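Local coordinates for alpha-fucosidase GH29 (Fusarium graminearum, PDB 4PSR), which hydrolyses alpha-L-fucosidic linkages as a GH29 glycoside hydrolase with a TIM-barrel domain, probably releasing fucose from the glycans of glycoproteins, at residues A37-Q42 with S310-V315; Q42-W47 with S57-H62. All coordinates share one frame; numbering follows the deposited sequence.

Contact 1 (A37-Q42 with S310-V315); sequences AFTTAQ and SWSYTV. With FUL (beta-L-fucopyranose), chain M.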
loop_
_atom_site.group_PDB
_atom_site.type_symbol
_atom_site.label_atom_id
_atom_site.label_comp_id
_atom_site.label_asym_id
_atom_site.label_seq_id
_atom_site.Cartn_x
_atom_site.Cartn_y
_atom_site.Cartn_z
ATOM N N ALA A 37 9.187 -18.255 -10.695
ATOM C CA ALA A 37 10.399 -19.042 -10.850
ATOM C C ALA A 37 11.464 -18.619 -9.839
ATOM O O ALA A 37 12.318 -19.412 -9.488
ATOM C CB ALA A 37 10.947 -18.933 -12.261
ATOM N N PHE A 38 11.378 -17.392 -9.337
ATOM C CA PHE A 38 12.301 -16.930 -8.294
ATOM C C PHE A 38 12.065 -17.657 -6.981
ATOM O O PHE A 38 12.930 -17.640 -6.100
ATOM C CB PHE A 38 12.195 -15.413 -8.081
ATOM C CG PHE A 38 10.778 -14.912 -7.905
ATOM C CD1 PHE A 38 10.103 -15.065 -6.685
ATOM C CD2 PHE A 38 10.110 -14.330 -8.964
ATOM C CE1 PHE A 38 8.781 -14.646 -6.549
ATOM C CE2 PHE A 38 8.779 -13.892 -8.822
ATOM C CZ PHE A 38 8.131 -14.075 -7.616
ATOM N N THR A 39 10.918 -18.330 -6.840
ATOM C CA THR A 39 10.617 -19.095 -5.645
ATOM C C THR A 39 11.253 -20.505 -5.677
ATOM O O THR A 39 11.328 -21.175 -4.649
ATOM C CB THR A 39 9.073 -19.240 -5.460
ATOM O OG1 THR A 39 8.439 -17.961 -5.650
ATOM C CG2 THR A 39 8.720 -19.795 -4.093
ATOM N N THR A 40 11.638 -20.964 -6.866
ATOM C CA THR A 40 12.047 -22.360 -7.041
ATOM C C THR A 40 13.131 -22.807 -6.040
ATOM O O THR A 40 13.006 -23.872 -5.424
ATOM C CB THR A 40 12.517 -22.638 -8.468
ATOM O OG1 THR A 40 11.598 -22.074 -9.420
ATOM C CG2 THR A 40 12.608 -24.137 -8.712
ATOM N N ALA A 41 14.153 -21.973 -5.840
ATOM C CA ALA A 41 15.236 -22.337 -4.913
ATOM C C ALA A 41 14.803 -22.349 -3.445
ATOM O O ALA A 41 15.419 -22.998 -2.599
ATOM C CB ALA A 41 16.387 -21.408 -5.097
ATOM N N GLN A 42 13.715 -21.646 -3.135
ATOM C CA GLN A 42 13.224 -21.524 -1.763
ATOM C C GLN A 42 14.360 -21.176 -0.802
ATOM O O GLN A 42 14.452 -21.713 0.297
ATOM C CB GLN A 42 12.473 -22.797 -1.301
ATOM C CG GLN A 42 11.245 -23.089 -2.220
ATOM C CD GLN A 42 10.361 -24.232 -1.786
ATOM O OE1 GLN A 42 9.146 -24.178 -1.983
ATOM N NE2 GLN A 42 10.940 -25.246 -1.177
ATOM N N SER A 310 11.762 -12.871 3.796
ATOM C CA SER A 310 11.512 -12.386 2.416
ATOM C C SER A 310 10.062 -12.264 1.878
ATOM O O SER A 310 9.136 -12.620 2.590
ATOM C CB SER A 310 12.374 -13.315 1.554
ATOM O OG SER A 310 11.713 -14.008 0.540
ATOM N N TRP A 311 9.870 -11.738 0.669
ATOM C CA TRP A 311 8.535 -11.646 0.026
ATOM C C TRP A 311 8.110 -13.001 -0.568
ATOM O O TRP A 311 6.920 -13.258 -0.769
ATOM C CB TRP A 311 8.473 -10.540 -1.057
ATOM C CG TRP A 311 8.776 -9.184 -0.515
ATOM C CD1 TRP A 311 10.013 -8.664 -0.298
ATOM C CD2 TRP A 311 7.838 -8.169 -0.111
ATOM N NE1 TRP A 311 9.915 -7.408 0.215
ATOM C CE2 TRP A 311 8.589 -7.075 0.343
ATOM C CE3 TRP A 311 6.437 -8.078 -0.099
ATOM C CZ2 TRP A 311 7.997 -5.907 0.814
ATOM C CZ3 TRP A 311 5.847 -6.912 0.355
ATOM C CH2 TRP A 311 6.624 -5.848 0.820
ATOM N N SER A 312 9.073 -13.869 -0.848
ATOM C CA SER A 312 8.810 -15.167 -1.475
ATOM C C SER A 312 9.183 -16.294 -0.494
ATOM O O SER A 312 10.030 -16.135 0.365
ATOM C CB SER A 312 9.623 -15.233 -2.759
ATOM O OG SER A 312 9.539 -16.488 -3.405
ATOM N N TYR A 313 8.493 -17.429 -0.590
ATOM C CA TYR A 313 8.698 -18.531 0.328
ATOM C C TYR A 313 10.129 -19.023 0.326
ATOM O O TYR A 313 10.697 -19.271 -0.718
ATOM C CB TYR A 313 7.754 -19.708 -0.026
ATOM C CG TYR A 313 7.933 -20.854 0.930
ATOM C CD1 TYR A 313 7.247 -20.867 2.140
ATOM C CD2 TYR A 313 8.796 -21.910 0.656
ATOM C CE1 TYR A 313 7.437 -21.881 3.062
ATOM C CE2 TYR A 313 8.976 -22.927 1.586
ATOM C CZ TYR A 313 8.275 -22.880 2.777
ATOM O OH TYR A 313 8.432 -23.878 3.723
ATOM N N THR A 314 10.668 -19.219 1.527
ATOM C CA THR A 314 11.972 -19.857 1.686
ATOM C C THR A 314 11.868 -20.909 2.784
ATOM O O THR A 314 11.074 -20.787 3.723
ATOM C CB THR A 314 13.059 -18.808 2.047
ATOM O OG1 THR A 314 12.730 -18.156 3.284
ATOM C CG2 THR A 314 13.197 -17.754 0.956
ATOM N N VAL A 315 12.690 -21.952 2.692
ATOM C CA VAL A 315 12.706 -22.949 3.751
ATOM C C VAL A 315 13.158 -22.301 5.054
ATOM O O VAL A 315 14.178 -21.618 5.067
ATOM C CB VAL A 315 13.621 -24.116 3.388
ATOM C CG1 VAL A 315 13.725 -25.086 4.556
ATOM C CG2 VAL A 315 13.076 -24.835 2.170
HETATM C C1 FUL M . 11.036 -4.197 -3.866
HETATM C C2 FUL M . 11.523 -5.411 -4.630
HETATM O O2 FUL M . 12.916 -5.321 -4.967
HETATM C C3 FUL M . 11.269 -6.594 -3.733
HETATM O O3 FUL M . 11.773 -7.756 -4.355
HETATM C C4 FUL M . 9.780 -6.681 -3.513
HETATM O O4 FUL M . 9.134 -6.954 -4.753
HETATM C C5 FUL M . 9.282 -5.373 -2.913
HETATM C C6 FUL M . 7.780 -5.341 -2.729
HETATM O O5 FUL M . 9.638 -4.241 -3.703
HETATM O O1 FUL M . 11.328 -3.050 -4.623
#

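Contact 2 (Q42-W47 with S57-H62); sequences QYASEW and SDQRKH. With FUL (beta-L-fucopyranose), chain M.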
loop_
_atom_site.group_PDB
_atom_site.type_symbol
_atom_site.label_atom_id
_atom_site.label_comp_id
_atom_site.label_asym_id
_atom_site.label_seq_id
_atom_site.Cartn_x
_atom_site.Cartn_y
_atom_site.Cartn_z
ATOM N N GLN A 42 13.715 -21.646 -3.135
ATOM C CA GLN A 42 13.224 -21.524 -1.763
ATOM C C GLN A 42 14.360 -21.176 -0.802
ATOM O O GLN A 42 14.452 -21.713 0.297
ATOM C CB GLN A 42 12.473 -22.797 -1.301
ATOM C CG GLN A 42 11.245 -23.089 -2.220
ATOM C CD GLN A 42 10.361 -24.232 -1.786
ATOM O OE1 GLN A 42 9.146 -24.178 -1.983
ATOM N NE2 GLN A 42 10.940 -25.246 -1.177
ATOM N N TYR A 43 15.181 -20.216 -1.219
ATOM C CA TYR A 43 16.370 -19.828 -0.456
ATOM C C TYR A 43 16.605 -18.332 -0.501
ATOM O O TYR A 43 16.500 -17.736 -1.562
ATOM C CB TYR A 43 17.616 -20.554 -0.986
ATOM C CG TYR A 43 18.821 -20.406 -0.067
ATOM C CD1 TYR A 43 18.942 -21.228 1.050
ATOM C CD2 TYR A 43 19.779 -19.434 -0.293
ATOM C CE1 TYR A 43 20.011 -21.103 1.911
ATOM C CE2 TYR A 43 20.855 -19.302 0.562
ATOM C CZ TYR A 43 20.947 -20.127 1.660
ATOM O OH TYR A 43 22.038 -19.999 2.524
ATOM N N ALA A 44 16.884 -17.761 0.683
ATOM C CA ALA A 44 17.256 -16.352 0.894
ATOM C C ALA A 44 16.068 -15.380 0.685
ATOM O O ALA A 44 15.515 -14.870 1.645
ATOM C CB ALA A 44 18.458 -15.971 0.038
ATOM N N SER A 45 15.713 -15.119 -0.567
ATOM C CA SER A 45 14.614 -14.232 -0.910
ATOM C C SER A 45 14.301 -14.347 -2.383
ATOM O O SER A 45 14.930 -15.101 -3.128
ATOM C CB SER A 45 14.956 -12.775 -0.597
ATOM O OG SER A 45 15.936 -12.311 -1.496
ATOM N N GLU A 46 13.294 -13.583 -2.793
ATOM C CA GLU A 46 12.962 -13.434 -4.196
ATOM C C GLU A 46 14.070 -12.785 -5.028
ATOM O O GLU A 46 13.978 -12.791 -6.248
ATOM C CB GLU A 46 11.644 -12.653 -4.351
ATOM C CG GLU A 46 11.716 -11.151 -4.056
ATOM C CD GLU A 46 11.942 -10.748 -2.609
ATOM O OE1 GLU A 46 11.718 -11.546 -1.679
ATOM O OE2 GLU A 46 12.359 -9.577 -2.411
ATOM N N TRP A 47 15.106 -12.219 -4.377
ATOM C CA TRP A 47 16.292 -11.736 -5.103
ATOM C C TRP A 47 17.297 -12.852 -5.404
ATOM O O TRP A 47 18.345 -12.575 -5.971
ATOM C CB TRP A 47 16.971 -10.554 -4.386
ATOM C CG TRP A 47 16.281 -9.231 -4.608
ATOM C CD1 TRP A 47 14.939 -8.998 -4.804
ATOM C CD2 TRP A 47 16.919 -7.940 -4.690
ATOM N NE1 TRP A 47 14.715 -7.648 -5.005
ATOM C CE2 TRP A 47 15.917 -6.981 -4.943
ATOM C CE3 TRP A 47 18.245 -7.509 -4.560
ATOM C CZ2 TRP A 47 16.207 -5.614 -5.091
ATOM C CZ3 TRP A 47 18.531 -6.150 -4.707
ATOM C CH2 TRP A 47 17.522 -5.226 -4.974
ATOM N N SER A 57 28.935 -14.312 -2.351
ATOM C CA SER A 57 27.713 -14.221 -1.544
ATOM C C SER A 57 27.285 -15.557 -0.948
ATOM O O SER A 57 27.658 -16.618 -1.433
ATOM C CB SER A 57 26.559 -13.666 -2.372
ATOM O OG SER A 57 26.200 -14.603 -3.367
ATOM N N ASP A 58 26.470 -15.495 0.096
ATOM C CA ASP A 58 25.906 -16.701 0.653
ATOM C C ASP A 58 25.031 -17.422 -0.382
ATOM O O ASP A 58 25.029 -18.643 -0.431
ATOM C CB ASP A 58 25.108 -16.400 1.915
ATOM C CG ASP A 58 24.501 -17.634 2.511
ATOM O OD1 ASP A 58 25.231 -18.398 3.189
ATOM O OD2 ASP A 58 23.292 -17.867 2.290
ATOM N N GLN A 59 24.322 -16.658 -1.207
ATOM C CA GLN A 59 23.452 -17.259 -2.222
ATOM C C GLN A 59 24.247 -17.984 -3.283
ATOM O O GLN A 59 23.861 -19.071 -3.705
ATOM C CB GLN A 59 22.533 -16.216 -2.852
ATOM C CG GLN A 59 21.575 -15.555 -1.878
ATOM C CD GLN A 59 22.115 -14.283 -1.259
ATOM O OE1 GLN A 59 23.328 -14.126 -1.066
ATOM N NE2 GLN A 59 21.211 -13.354 -0.951
ATOM N N ARG A 60 25.371 -17.413 -3.702
ATOM C CA ARG A 60 26.256 -18.103 -4.642
ATOM C C ARG A 60 26.821 -19.380 -4.046
ATOM O O ARG A 60 26.929 -20.380 -4.736
ATOM C CB ARG A 60 27.409 -17.197 -5.100
ATOM C CG ARG A 60 28.541 -17.961 -5.799
ATOM C CD ARG A 60 29.670 -17.017 -6.203
ATOM N NE ARG A 60 29.353 -16.324 -7.430
ATOM C CZ ARG A 60 29.636 -16.774 -8.659
ATOM N NH1 ARG A 60 30.259 -17.938 -8.828
ATOM N NH2 ARG A 60 29.290 -16.063 -9.724
ATOM N N LYS A 61 27.197 -19.336 -2.769
ATOM C CA LYS A 61 27.754 -20.505 -2.089
ATOM C C LYS A 61 26.712 -21.611 -2.072
ATOM O O LYS A 61 26.989 -22.764 -2.426
ATOM C CB LYS A 61 28.201 -20.125 -0.670
ATOM C CG LYS A 61 29.389 -19.171 -0.667
ATOM C CD LYS A 61 29.812 -18.703 0.711
ATOM C CE LYS A 61 31.018 -17.769 0.608
ATOM N NZ LYS A 61 31.456 -17.251 1.934
ATOM N N HIS A 62 25.481 -21.256 -1.688
ATOM C CA HIS A 62 24.392 -22.227 -1.640
ATOM C C HIS A 62 24.139 -22.799 -3.035
ATOM O O HIS A 62 23.964 -24.018 -3.197
ATOM C CB HIS A 62 23.113 -21.551 -1.129
ATOM C CG HIS A 62 21.893 -22.409 -1.252
ATOM N ND1 HIS A 62 21.514 -23.322 -0.288
ATOM C CD2 HIS A 62 20.959 -22.487 -2.236
ATOM C CE1 HIS A 62 20.411 -23.937 -0.685
ATOM N NE2 HIS A 62 20.047 -23.435 -1.853
HETATM C C1 FUL M . 11.036 -4.197 -3.866
HETATM C C2 FUL M . 11.523 -5.411 -4.630
HETATM O O2 FUL M . 12.916 -5.321 -4.967
HETATM C C3 FUL M . 11.269 -6.594 -3.733
HETATM O O3 FUL M . 11.773 -7.756 -4.355
HETATM C C4 FUL M . 9.780 -6.681 -3.513
HETATM O O4 FUL M . 9.134 -6.954 -4.753
HETATM C C5 FUL M . 9.282 -5.373 -2.913
HETATM C C6 FUL M . 7.780 -5.341 -2.729
HETATM O O5 FUL M . 9.638 -4.241 -3.703
HETATM O O1 FUL M . 11.328 -3.050 -4.623
HETATM O O HOH W 1 18.705 -13.412 -2.452
#

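Contact 1 (A37-Q42 with S310-V315)
Ser312 and Thr39 meet hydroxyl to hydroxyl, their OG and OG1 atoms hydrogen-bonded at 2.9 Å. Holding OG opposite the backbone N of Ser312 (chi1 175°) aims it at segment 37-42, where it also lies in the plane of the Phe38 ring, at its edge, 3.6 Å from CD1. Thr39 OG1 has a second partner, the backbone N of Gly36. Gln42, which ends the type I turn begun at Thr39, runs its extended side chain past Tyr313. Its CG sits at the ring edge, in plane, while the amide is turned 60° from the ring and OE1 comes 3.5 Å from Tyr313 CD2; this oxygen accepts from the backbone N of Ala347. Gln42 NE2 passes Val315 CG2 at 4.0 Å. Between the backbones, Val315 N donates to Gln42 O (3.0 Å, 165° at the hydrogen), and Gln42 CA makes a CH...O contact with Tyr313 O at 3.5 Å. Trp311 instead offers a ring face to C6 of the fucose, CZ2 being 3.6 Å from it. One hydroxyl pair and one backbone bond thus tie two loops together by directional polar links, beside a tryptophan that gives the sugar a nonpolar wall.

Contact 2 (Q42-W47 with S57-H62)
An aromatic stack between Tyr43 and His62 braces the outer part of the loop whose far end, Glu46 and Trp47, reaches into the fucose site. The two rings lie face to face, centroids 3.7 Å apart and planes only 6° from parallel, and the two side chains run antiparallel to each other across the stack. Each CB therefore comes over the partner's ring; that of His62 is 4.0 Å from the Tyr43 centroid. At the edge of the tyrosine, in its plane, Asp58 OD2 accepts a very short hydrogen bond of 2.5 Å from Tyr43 OH, the carboxylate being tilted 24° from the ring. Face and hydroxyl are thus held by different residues of one helix, which restrains both the tilt and the swing of the ring. Asp58 stands in the first helical turn, where the helix end would be expected to favour its negative charge. Ala44 CB packs on Gln59 CG at 3.7 Å. Bent at chi2 (92°), the Gln59 chain gives its NE2 to a water at 2.9 Å, and that water also bonds Ser45 OG, which caps Trp47 N. From there the loop meets the sugar: Glu46 OE2 accepts from fucose O3 at 2.7 Å, and Trp47 NE1 donates to fucose O2 at 2.9 Å, the latter lying in the plane of the indole at its edge. Ser57, the N-cap, accepts from Arg60 N through OG and so closes the start of helix 58-66. That helix packs beside the loop following barrel strand 29-33, and Tyr48 of the intervening short helix 48-51 touches both Tyr43 and His62.

How the contacts relate
Contacts 1 and 2 have centres about 9 Å apart and share Gln42, which ends the part of the loop used in contact 1 and begins the part used in contact 2. That loop follows the first barrel strand, 29-33; contact 1 joins it to the loop after the seventh, 300-305, whereas contact 2 joins it to nearby helix 58-66. Along the chain, contact 2 is nested within the span closed by contact 1. They also touch directly, Trp311 N lying 3.0 Å from Glu46 OE1 in a probable hydrogen bond. Both reach the fucose, contact 1 through Trp311 and contact 2 through Glu46 and Trp47, so loops after the first and seventh strands each line part of the sugar site.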